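Local coordinates for Mll3558 protein (Mesorhizobium loti, PDB 3RD6) that is of unknown function but belongs to the AHA1 family within the Bet v 1-like (START/SRPBCC) group, whose members often enclose a hydrophobic pocket, at residues D21-A26 / V105-S110; L116-Q121 / G140-L145. One frame throughout, in Å; residues are numbered along the deposited sequence.

Contact 1 of 2, residues D21-A26 / V105-S110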
ATOM      1  N   ASP A  21       8.398  -4.929 -23.022  1.00 70.22           N
ATOM      2  CA  ASP A  21       7.470  -6.055 -23.131  1.00 66.11           C
ATOM      3  C   ASP A  21       8.004  -7.295 -22.422  1.00 61.78           C
ATOM      4  O   ASP A  21       7.267  -8.008 -21.750  1.00 57.36           O
ATOM      5  CB  ASP A  21       7.208  -6.373 -24.605  1.00 71.97           C
ATOM      6  CG  ASP A  21       5.822  -5.959 -25.054  1.00 78.85           C
ATOM      7  OD1 ASP A  21       4.847  -6.652 -24.689  1.00 74.96           O
ATOM      8  OD2 ASP A  21       5.704  -4.937 -25.766  1.00 84.55           O
ATOM      9  N   ARG A  22       9.302  -7.529 -22.569  1.00 62.97           N
ATOM     10  CA  ARG A  22       9.944  -8.680 -21.963  1.00 65.19           C
ATOM     11  C   ARG A  22      10.000  -8.590 -20.441  1.00 63.94           C
ATOM     12  O   ARG A  22       9.562  -9.517 -19.751  1.00 63.18           O
ATOM     13  CB  ARG A  22      11.346  -8.852 -22.539  1.00 63.76           C
ATOM     14  N   VAL A  23      10.529  -7.483 -19.917  1.00 59.27           N
ATOM     15  CA  VAL A  23      10.629  -7.316 -18.463  1.00 52.16           C
ATOM     16  C   VAL A  23       9.264  -7.199 -17.783  1.00 43.01           C
ATOM     17  O   VAL A  23       9.061  -7.710 -16.684  1.00 44.41           O
ATOM     18  CB  VAL A  23      11.481  -6.095 -18.098  1.00 53.51           C
ATOM     19  CG1 VAL A  23      11.688  -6.007 -16.604  1.00 55.13           C
ATOM     20  CG2 VAL A  23      12.795  -6.168 -18.823  1.00 59.50           C
ATOM     21  N   PHE A  24       8.320  -6.533 -18.433  1.00 33.12           N
ATOM     22  CA  PHE A  24       6.989  -6.415 -17.862  1.00 39.41           C
ATOM     23  C   PHE A  24       6.505  -7.833 -17.686  1.00 41.24           C
ATOM     24  O   PHE A  24       6.133  -8.237 -16.598  1.00 45.87           O
ATOM     25  CB  PHE A  24       6.039  -5.692 -18.814  1.00 40.56           C
ATOM     26  CG  PHE A  24       4.638  -5.534 -18.270  1.00 38.88           C
ATOM     27  CD1 PHE A  24       4.364  -4.589 -17.284  1.00 40.69           C
ATOM     28  CD2 PHE A  24       3.595  -6.319 -18.752  1.00 45.34           C
ATOM     29  CE1 PHE A  24       3.074  -4.425 -16.796  1.00 34.49           C
ATOM     30  CE2 PHE A  24       2.301  -6.159 -18.266  1.00 37.45           C
ATOM     31  CZ  PHE A  24       2.040  -5.209 -17.286  1.00 31.30           C
ATOM     32  N   HIS A  25       6.537  -8.584 -18.776  1.00 37.92           N
ATOM     33  CA  HIS A  25       6.107  -9.973 -18.789  1.00 37.02           C
ATOM     34  C   HIS A  25       6.600 -10.732 -17.569  1.00 46.15           C
ATOM     35  O   HIS A  25       5.837 -11.439 -16.914  1.00 44.54           O
ATOM     36  CB  HIS A  25       6.625 -10.665 -20.054  1.00 29.25           C
ATOM     37  CG  HIS A  25       6.131 -12.067 -20.215  1.00 44.06           C
ATOM     38  ND1 HIS A  25       4.819 -12.365 -20.515  1.00 53.38           N
ATOM     39  CD2 HIS A  25       6.762 -13.257 -20.069  1.00 36.37           C
ATOM     40  CE1 HIS A  25       4.662 -13.676 -20.541  1.00 46.58           C
ATOM     41  NE2 HIS A  25       5.828 -14.240 -20.272  1.00 58.39           N
ATOM     42  N   ALA A  26       7.883 -10.580 -17.262  1.00 39.88           N
ATOM     43  CA  ALA A  26       8.489 -11.271 -16.119  1.00 52.49           C
ATOM     44  C   ALA A  26       7.801 -10.959 -14.787  1.00 48.68           C
ATOM     45  O   ALA A  26       8.050 -11.624 -13.777  1.00 50.77           O
ATOM     46  CB  ALA A  26       9.977 -10.923 -16.033  1.00 54.02           C
ATOM     47  N   VAL A 105       6.656  -0.233  -9.472  1.00 23.12           N
ATOM     48  CA  VAL A 105       7.646  -0.711 -10.430  1.00 21.84           C
ATOM     49  C   VAL A 105       7.429   0.071 -11.724  1.00 36.30           C
ATOM     50  O   VAL A 105       6.356   0.007 -12.331  1.00 33.79           O
ATOM     51  CB  VAL A 105       7.458  -2.200 -10.733  1.00 31.07           C
ATOM     52  CG1 VAL A 105       8.533  -2.677 -11.716  1.00 24.27           C
ATOM     53  CG2 VAL A 105       7.473  -2.979  -9.452  1.00 16.13           C
ATOM     54  N   GLU A 106       8.442   0.823 -12.133  1.00 35.61           N
ATOM     55  CA  GLU A 106       8.352   1.597 -13.361  1.00 44.36           C
ATOM     56  C   GLU A 106       9.308   1.018 -14.399  1.00 44.34           C
ATOM     57  O   GLU A 106      10.427   0.604 -14.067  1.00 32.16           O
ATOM     58  CB  GLU A 106       8.706   3.055 -13.086  1.00 45.34           C
ATOM     59  CG  GLU A 106       7.989   3.635 -11.886  1.00 37.18           C
ATOM     60  CD  GLU A 106       8.163   5.131 -11.783  1.00 44.69           C
ATOM     61  OE1 GLU A 106       7.982   5.805 -12.818  1.00 48.33           O
ATOM     62  OE2 GLU A 106       8.462   5.634 -10.676  1.00 50.73           O
ATOM     63  N   LEU A 107       8.853   0.974 -15.647  1.00 48.20           N
ATOM     64  CA  LEU A 107       9.656   0.462 -16.743  1.00 42.63           C
ATOM     65  C   LEU A 107       9.601   1.460 -17.888  1.00 50.24           C
ATOM     66  O   LEU A 107       8.625   1.494 -18.645  1.00 52.63           O
ATOM     67  CB  LEU A 107       9.118  -0.884 -17.216  1.00 38.52           C
ATOM     68  CG  LEU A 107       9.040  -1.936 -16.119  1.00 39.84           C
ATOM     69  CD1 LEU A 107       8.414  -3.196 -16.674  1.00 42.63           C
ATOM     70  CD2 LEU A 107      10.434  -2.202 -15.575  1.00 36.52           C
ATOM     71  N   THR A 108      10.643   2.280 -18.002  1.00 46.96           N
ATOM     72  CA  THR A 108      10.721   3.274 -19.060  1.00 54.66           C
ATOM     73  C   THR A 108      11.667   2.815 -20.151  1.00 62.11           C
ATOM     74  O   THR A 108      12.698   2.203 -19.873  1.00 56.25           O
ATOM     75  CB  THR A 108      11.195   4.623 -18.511  1.00 47.16           C
ATOM     76  OG1 THR A 108      12.256   4.421 -17.573  1.00 51.74           O
ATOM     77  CG2 THR A 108      10.044   5.343 -17.810  1.00 60.31           C
ATOM     78  N   PRO A 109      11.319   3.085 -21.421  1.00 67.72           N
ATOM     79  CA  PRO A 109      12.201   2.661 -22.513  1.00 70.94           C
ATOM     80  C   PRO A 109      13.591   3.279 -22.356  1.00 71.94           C
ATOM     81  O   PRO A 109      13.719   4.452 -21.990  1.00 72.85           O
ATOM     82  CB  PRO A 109      11.476   3.171 -23.763  1.00 70.89           C
ATOM     83  CG  PRO A 109      10.030   3.179 -23.350  1.00 61.05           C
ATOM     84  CD  PRO A 109      10.093   3.718 -21.945  1.00 65.41           C
ATOM     85  N   SER A 110      14.622   2.479 -22.603  1.00 72.28           N
ATOM     86  CA  SER A 110      15.999   2.955 -22.523  1.00 75.56           C
ATOM     87  C   SER A 110      16.630   2.700 -23.893  1.00 80.66           C
ATOM     88  O   SER A 110      17.550   1.882 -24.027  1.00 76.62           O
ATOM     89  CB  SER A 110      16.763   2.193 -21.432  1.00 70.84           C
ATOM     90  OG  SER A 110      17.959   2.864 -21.078  1.00 68.57           O
TER
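Leu-107 turns CG anti to its own carbonyl carbon (chi1 -57°) and extends the chain beyond (chi2 176°), which carries both methyls off strand 96-110 to helix 20-28, where CD2 meets Val-23 and CD1 meets Phe-24. CD1 lies against the helix backbone, 3.7 Å from CA of Phe-24, and also touches CB of that residue at 4.1 Å. It sits at the edge of the Phe-24 ring, near the ring plane. The Phe-24 side chain also packs on Phe-52 and Ile-85. The second methyl, CD2, meets CG1 of Val-23 at 4.1 Å, the two side chains, both buried, crossing at a slant. As in the helix-grip fold of Bet v 1-like proteins, two short helices, 20-28 and 30-36, follow the first strand, and helix 20-28 packs near one end of the curved antiparallel sheet. A leucine suits the strand position because its forked end can serve two successive helix residues at once. Val-23, branched at CB, keeps its methyls close to the helix surface, and it also touches Thr-114 on the adjoining strand 113-125 and Leu-149 near the chain's end.

Contact 2 of 2, residues L116-Q121 / G140-L145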
ATOM      1  N   LEU A 116      14.426   0.071 -15.199  1.00 57.28           N
ATOM      2  CA  LEU A 116      13.546  -0.364 -14.120  1.00 55.69           C
ATOM      3  C   LEU A 116      13.854   0.295 -12.804  1.00 54.42           C
ATOM      4  O   LEU A 116      14.889   0.044 -12.198  1.00 60.35           O
ATOM      5  CB  LEU A 116      13.611  -1.885 -13.943  1.00 52.58           C
ATOM      6  CG  LEU A 116      12.834  -2.507 -12.775  1.00 49.92           C
ATOM      7  CD1 LEU A 116      12.365  -3.892 -13.153  1.00 52.37           C
ATOM      8  CD2 LEU A 116      13.705  -2.570 -11.539  1.00 52.18           C
ATOM      9  N   THR A 117      12.945   1.158 -12.373  1.00 50.15           N
ATOM     10  CA  THR A 117      13.088   1.829 -11.094  1.00 45.58           C
ATOM     11  C   THR A 117      12.035   1.212 -10.176  1.00 47.99           C
ATOM     12  O   THR A 117      10.828   1.348 -10.397  1.00 54.01           O
ATOM     13  CB  THR A 117      12.909   3.366 -11.231  1.00 49.14           C
ATOM     14  OG1 THR A 117      12.852   3.957  -9.930  1.00 42.54           O
ATOM     15  CG2 THR A 117      11.658   3.702 -12.004  1.00 62.19           C
ATOM     16  N   TYR A 118      12.525   0.496  -9.167  1.00 45.54           N
ATOM     17  CA  TYR A 118      11.697  -0.200  -8.192  1.00 40.07           C
ATOM     18  C   TYR A 118      11.699   0.612  -6.889  1.00 38.59           C
ATOM     19  O   TYR A 118      12.710   0.707  -6.218  1.00 44.35           O
ATOM     20  CB  TYR A 118      12.290  -1.598  -7.980  1.00 39.79           C
ATOM     21  CG  TYR A 118      11.460  -2.598  -7.203  1.00 33.56           C
ATOM     22  CD1 TYR A 118      10.805  -3.649  -7.856  1.00 38.34           C
ATOM     23  CD2 TYR A 118      11.392  -2.544  -5.810  1.00 26.72           C
ATOM     24  CE1 TYR A 118      10.108  -4.632  -7.145  1.00 28.04           C
ATOM     25  CE2 TYR A 118      10.691  -3.524  -5.080  1.00 28.32           C
ATOM     26  CZ  TYR A 118      10.050  -4.567  -5.762  1.00 23.63           C
ATOM     27  OH  TYR A 118       9.354  -5.512  -5.043  1.00 43.45           O
ATOM     28  N   THR A 119      10.559   1.203  -6.543  1.00 42.83           N
ATOM     29  CA  THR A 119      10.435   2.013  -5.330  1.00 38.60           C
ATOM     30  C   THR A 119       9.552   1.371  -4.267  1.00 38.89           C
ATOM     31  O   THR A 119       8.447   0.911  -4.560  1.00 34.33           O
ATOM     32  CB  THR A 119       9.837   3.399  -5.648  1.00 37.08           C
ATOM     33  OG1 THR A 119      10.597   4.025  -6.684  1.00 34.67           O
ATOM     34  CG2 THR A 119       9.854   4.281  -4.396  1.00 32.86           C
ATOM     35  N   GLU A 120      10.029   1.365  -3.024  1.00 31.47           N
ATOM     36  CA  GLU A 120       9.243   0.790  -1.931  1.00 32.76           C
ATOM     37  C   GLU A 120       9.047   1.683  -0.697  1.00 40.64           C
ATOM     38  O   GLU A 120       9.984   1.933   0.067  1.00 43.06           O
ATOM     39  CB  GLU A 120       9.835  -0.563  -1.503  1.00 31.53           C
ATOM     40  CG  GLU A 120       8.788  -1.664  -1.543  1.00 34.89           C
ATOM     41  CD  GLU A 120       9.342  -3.051  -1.292  1.00 37.50           C
ATOM     42  OE1 GLU A 120       9.664  -3.357  -0.132  1.00 39.26           O
ATOM     43  OE2 GLU A 120       9.457  -3.837  -2.261  1.00 37.31           O
ATOM     44  N   GLN A 121       7.817   2.165  -0.518  1.00 36.35           N
ATOM     45  CA  GLN A 121       7.484   3.006   0.622  1.00 33.81           C
ATOM     46  C   GLN A 121       6.929   2.066   1.665  1.00 25.32           C
ATOM     47  O   GLN A 121       5.837   1.539   1.508  1.00 32.47           O
ATOM     48  CB  GLN A 121       6.444   4.049   0.217  1.00 35.76           C
ATOM     49  CG  GLN A 121       6.954   5.027  -0.813  1.00 36.25           C
ATOM     50  CD  GLN A 121       5.852   5.776  -1.516  1.00 30.33           C
ATOM     51  OE1 GLN A 121       5.141   5.221  -2.354  1.00 32.21           O
ATOM     52  NE2 GLN A 121       5.702   7.048  -1.180  1.00 36.17           N
ATOM     53  N   GLY A 140      18.552  -8.272  -4.634  1.00 56.57           N
ATOM     54  CA  GLY A 140      18.979  -9.598  -5.031  1.00 55.95           C
ATOM     55  C   GLY A 140      18.001 -10.232  -5.996  1.00 57.24           C
ATOM     56  O   GLY A 140      18.394 -10.863  -6.980  1.00 55.70           O
ATOM     57  N   LEU A 141      16.716 -10.061  -5.713  1.00 55.57           N
ATOM     58  CA  LEU A 141      15.669 -10.598  -6.560  1.00 53.24           C
ATOM     59  C   LEU A 141      15.707  -9.955  -7.945  1.00 48.68           C
ATOM     60  O   LEU A 141      15.420 -10.598  -8.942  1.00 50.69           O
ATOM     61  CB  LEU A 141      14.299 -10.381  -5.896  1.00 49.62           C
ATOM     62  CG  LEU A 141      14.030 -11.281  -4.685  1.00 51.74           C
ATOM     63  CD1 LEU A 141      12.957 -10.665  -3.816  1.00 48.80           C
ATOM     64  CD2 LEU A 141      13.621 -12.677  -5.144  1.00 45.80           C
ATOM     65  N   LEU A 142      16.063  -8.677  -7.998  1.00 52.29           N
ATOM     66  CA  LEU A 142      16.144  -7.961  -9.267  1.00 59.90           C
ATOM     67  C   LEU A 142      17.366  -8.439 -10.029  1.00 64.89           C
ATOM     68  O   LEU A 142      17.352  -8.519 -11.261  1.00 60.12           O
ATOM     69  CB  LEU A 142      16.247  -6.446  -9.053  1.00 53.28           C
ATOM     70  CG  LEU A 142      14.983  -5.696  -8.643  1.00 56.16           C
ATOM     71  CD1 LEU A 142      15.349  -4.244  -8.406  1.00 44.34           C
ATOM     72  CD2 LEU A 142      13.908  -5.827  -9.726  1.00 40.78           C
ATOM     73  N   GLU A 143      18.427  -8.746  -9.289  1.00 67.24           N
ATOM     74  CA  GLU A 143      19.653  -9.251  -9.889  1.00 64.44           C
ATOM     75  C   GLU A 143      19.289 -10.634 -10.449  1.00 56.44           C
ATOM     76  O   GLU A 143      19.672 -10.977 -11.570  1.00 59.29           O
ATOM     77  CB  GLU A 143      20.754  -9.355  -8.822  1.00 68.23           C
ATOM     78  CG  GLU A 143      22.179  -9.173  -9.342  1.00 77.58           C
ATOM     79  CD  GLU A 143      22.840 -10.477  -9.746  1.00 88.08           C
ATOM     80  OE1 GLU A 143      24.012 -10.442 -10.171  1.00 83.22           O
ATOM     81  OE2 GLU A 143      22.194 -11.540  -9.630  1.00 94.54           O
ATOM     82  N   ALA A 144      18.521 -11.403  -9.673  1.00 50.48           N
ATOM     83  CA  ALA A 144      18.071 -12.731 -10.083  1.00 48.27           C
ATOM     84  C   ALA A 144      17.202 -12.631 -11.333  1.00 50.14           C
ATOM     85  O   ALA A 144      17.304 -13.467 -12.226  1.00 60.49           O
ATOM     86  CB  ALA A 144      17.290 -13.382  -8.965  1.00 39.18           C
ATOM     87  N   LEU A 145      16.339 -11.616 -11.382  1.00 56.19           N
ATOM     88  CA  LEU A 145      15.476 -11.397 -12.542  1.00 58.10           C
ATOM     89  C   LEU A 145      16.364 -11.281 -13.777  1.00 58.25           C
ATOM     90  O   LEU A 145      16.075 -11.871 -14.825  1.00 60.93           O
ATOM     91  CB  LEU A 145      14.666 -10.110 -12.382  1.00 52.85           C
ATOM     92  CG  LEU A 145      13.916  -9.600 -13.627  1.00 46.70           C
ATOM     93  CD1 LEU A 145      12.921 -10.623 -14.130  1.00 45.85           C
ATOM     94  CD2 LEU A 145      13.205  -8.312 -13.275  1.00 57.79           C
TER
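Leu-142 makes the bridge from helix 131-148 to strand 113-125, setting its forked end against Leu-116 and the CB of Tyr-118. Its CD2 approaches CD2 of Leu-116 to 3.7 Å, and its CD1 lies 3.9 Å from that same Leu-116 methyl, so one strand methyl faces both branches while the two side chains cross at an angle. CD1 also reaches CB of Tyr-118, 4.1 Å away, and CD2 stands obliquely to the ring. Branching only at CG, Leu-142 carries its two methyls clear of the helix backbone to the strand, and its backbone O takes a bond from the hydroxyl of Tyr-16. Its partner Tyr-118 holds CG anti to the backbone N (chi1 -169°), and the Tyr-118 OH donates a hydrogen bond to Glu-120 OE2 at 3.2 Å, nearly along the carboxylate C-O axis. The tyrosine thus offers carbon to the helix and a polar tip to the buried Glu-120, whose OE1 is bonded to Tyr-89. Three residues on from Leu-142, Leu-145 also points its CB toward the strand, and its side chain touches Ala-26 and Phe-27 of helix 20-28. A long C-terminal helix packed against the concave face of a curved antiparallel sheet is characteristic of the helix-grip fold of Bet v 1-like proteins.

How the contacts relate
The two contacts have centres about 12 Å apart and follow in series along the chain: contact 1 closes with strand 96-110, and contact 2 opens on the next strand, 113-125. These strands are antiparallel neighbours in one seven-stranded sheet, joined by a probable hydrogen bond from Glu-106 N to Thr-117 O. Inside, their apolar residues merge: CD2 of Leu-107 packs on CD1 of Leu-116 at 3.5 Å, and Val-105 lies against Tyr-118. The helices meet as well, through Ala-26 and Leu-145. Helix 20-28 and helix 131-148 pack with the sheet into a common apolar interior, consistent with the helix-grip fold, uniting an early helix with the chain's C-terminal one.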